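Local coordinates for protein Bd3460 (PDB 5CEC) that binds the predatory endopeptidase Bd3459 as an ankyrin-repeat immunity protein, probably protecting the predator from its own enzyme during cell invasion, at residues T166-V171 with A178-L183. Residues are numbered along the deposited sequence; the frame is centred on the assembly and turned at random.
Sequences TALFAV and ADIDFL
The CA of Leu168 lies nearest that of Ile180, and the CA of Val171 nearest that of Asp179, across two antiparallel helices; the axes of the two short segments approach to 9.7 Å, at 173° between their N-to-C directions. The contact rests on apolar packing, in which Leu183 reaches the backbone of helix 167-174. Its CD1 lies against backbone as well as side chains, 3.6 Å from Ala167 C and 3.5 Å from Leu168 N, while CB of Ala167 meets the same methyl at 3.8 Å and CD2 slightly further off. In Leu183, chi1 -65° sets CG beside the backbone N, and with chi2 175° both methyls come to Ala167. This antiparallel helix pair belongs to a predicted ankyrin repeat, and its neighbours fit the stacking of such repeats: Phe135 of helix 134-141 touches Ala167 and Leu183, and Leu168 packs on Ala200 of helix 200-206. Ile180 brings its terminal CD1 to Leu168 CD1 at 3.7 Å, the two side chains lying roughly perpendicular. The same CD1 meets Val171 CG1 at 3.7 Å; here the side chains run alongside one another, pointing opposite ways. The other branch of Val171, CG2, turns to Leu183 CD1 at 4.0 Å. Near the turn, Asp179 OD2 accepts a hydrogen bond from Thr176 N, and Asp179 also packs on Gly348 of the Bd3459 chain.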
loop_
_atom_site.group_PDB
_atom_site.type_symbol
_atom_site.label_atom_id
_atom_site.label_comp_id
_atom_site.label_asym_id
_atom_site.label_seq_id
_atom_site.Cartn_x
_atom_site.Cartn_y
_atom_site.Cartn_z
ATOM N N THR B 166 -26.943 -5.086 -13.976
ATOM C CA THR B 166 -25.714 -5.048 -14.748
ATOM C C THR B 166 -24.814 -3.930 -14.241
ATOM O O THR B 166 -25.152 -3.172 -13.316
ATOM C CB THR B 166 -26.062 -4.808 -16.216
ATOM O OG1 THR B 166 -26.742 -3.555 -16.293
ATOM C CG2 THR B 166 -26.954 -5.913 -16.747
ATOM N N ALA B 167 -23.640 -3.831 -14.843
ATOM C CA ALA B 167 -22.673 -2.769 -14.500
ATOM C C ALA B 167 -23.254 -1.382 -14.582
ATOM O O ALA B 167 -22.889 -0.513 -13.794
ATOM C CB ALA B 167 -21.448 -2.870 -15.382
ATOM N N LEU B 168 -24.169 -1.170 -15.532
ATOM C CA LEU B 168 -24.823 0.136 -15.646
ATOM C C LEU B 168 -25.473 0.568 -14.339
ATOM O O LEU B 168 -25.463 1.749 -14.013
ATOM C CB LEU B 168 -25.837 0.123 -16.793
ATOM C CG LEU B 168 -26.356 1.508 -17.198
ATOM C CD1 LEU B 168 -25.272 2.322 -17.895
ATOM C CD2 LEU B 168 -27.520 1.371 -18.151
ATOM N N PHE B 169 -26.056 -0.380 -13.619
ATOM C CA PHE B 169 -26.703 -0.083 -12.332
ATOM C C PHE B 169 -25.674 0.298 -11.271
ATOM O O PHE B 169 -25.889 1.225 -10.475
ATOM C CB PHE B 169 -27.485 -1.315 -11.843
ATOM C CG PHE B 169 -28.755 -1.566 -12.584
ATOM C CD1 PHE B 169 -28.771 -2.045 -13.890
ATOM C CD2 PHE B 169 -29.962 -1.335 -11.967
ATOM C CE1 PHE B 169 -29.962 -2.274 -14.526
ATOM C CE2 PHE B 169 -31.155 -1.560 -12.601
ATOM C CZ PHE B 169 -31.165 -2.047 -13.884
ATOM N N ALA B 170 -24.561 -0.438 -11.212
ATOM C CA ALA B 170 -23.535 -0.131 -10.219
ATOM C C ALA B 170 -22.938 1.249 -10.416
ATOM O O ALA B 170 -22.756 2.001 -9.472
ATOM C CB ALA B 170 -22.442 -1.187 -10.266
ATOM N N VAL B 171 -22.624 1.571 -11.667
ATOM C CA VAL B 171 -22.091 2.875 -12.009
ATOM C C VAL B 171 -23.144 3.955 -11.881
ATOM O O VAL B 171 -22.830 5.096 -11.504
ATOM C CB VAL B 171 -21.434 2.847 -13.397
ATOM C CG1 VAL B 171 -21.127 4.215 -13.932
ATOM C CG2 VAL B 171 -20.236 1.906 -13.380
ATOM N N ALA B 178 -18.778 9.656 -17.165
ATOM C CA ALA B 178 -17.796 9.028 -18.049
ATOM C C ALA B 178 -17.844 7.499 -17.965
ATOM O O ALA B 178 -17.667 6.826 -18.967
ATOM C CB ALA B 178 -16.410 9.515 -17.736
ATOM N N ASP B 179 -18.105 6.954 -16.779
ATOM C CA ASP B 179 -18.259 5.511 -16.607
ATOM C C ASP B 179 -19.486 5.027 -17.381
ATOM O O ASP B 179 -19.446 3.957 -18.012
ATOM C CB ASP B 179 -18.495 5.115 -15.162
ATOM C CG ASP B 179 -17.308 5.278 -14.244
ATOM O OD1 ASP B 179 -16.134 5.180 -14.690
ATOM O OD2 ASP B 179 -17.596 5.454 -13.021
ATOM N N ILE B 180 -20.587 5.792 -17.310
ATOM C CA ILE B 180 -21.787 5.462 -18.073
ATOM C C ILE B 180 -21.459 5.422 -19.572
ATOM O O ILE B 180 -21.828 4.488 -20.276
ATOM C CB ILE B 180 -22.941 6.458 -17.767
ATOM C CG1 ILE B 180 -23.395 6.396 -16.308
ATOM C CG2 ILE B 180 -24.108 6.279 -18.730
ATOM C CD1 ILE B 180 -24.150 5.166 -15.894
ATOM N N ASP B 181 -20.742 6.432 -20.057
ATOM C CA ASP B 181 -20.390 6.464 -21.468
ATOM C C ASP B 181 -19.544 5.264 -21.866
ATOM O O ASP B 181 -19.739 4.741 -22.944
ATOM C CB ASP B 181 -19.620 7.759 -21.790
ATOM C CG ASP B 181 -20.503 9.020 -21.783
ATOM O OD1 ASP B 181 -21.740 8.940 -21.829
ATOM O OD2 ASP B 181 -19.921 10.112 -21.755
ATOM N N PHE B 182 -18.576 4.867 -21.020
ATOM C CA PHE B 182 -17.791 3.676 -21.268
ATOM C C PHE B 182 -18.697 2.476 -21.470
ATOM O O PHE B 182 -18.509 1.726 -22.455
ATOM C CB PHE B 182 -16.767 3.434 -20.131
ATOM C CG PHE B 182 -16.117 2.076 -20.159
ATOM C CD1 PHE B 182 -15.137 1.792 -21.092
ATOM C CD2 PHE B 182 -16.500 1.059 -19.311
ATOM C CE1 PHE B 182 -14.538 0.535 -21.146
ATOM C CE2 PHE B 182 -15.899 -0.181 -19.357
ATOM C CZ PHE B 182 -14.925 -0.452 -20.277
ATOM N N LEU B 183 -19.657 2.285 -20.574
ATOM C CA LEU B 183 -20.514 1.118 -20.665
ATOM C C LEU B 183 -21.384 1.152 -21.894
ATOM O O LEU B 183 -21.565 0.130 -22.564
ATOM C CB LEU B 183 -21.339 0.918 -19.413
ATOM C CG LEU B 183 -20.508 0.604 -18.153
ATOM C CD1 LEU B 183 -21.445 0.562 -16.954
ATOM C CD2 LEU B 183 -19.756 -0.704 -18.265
#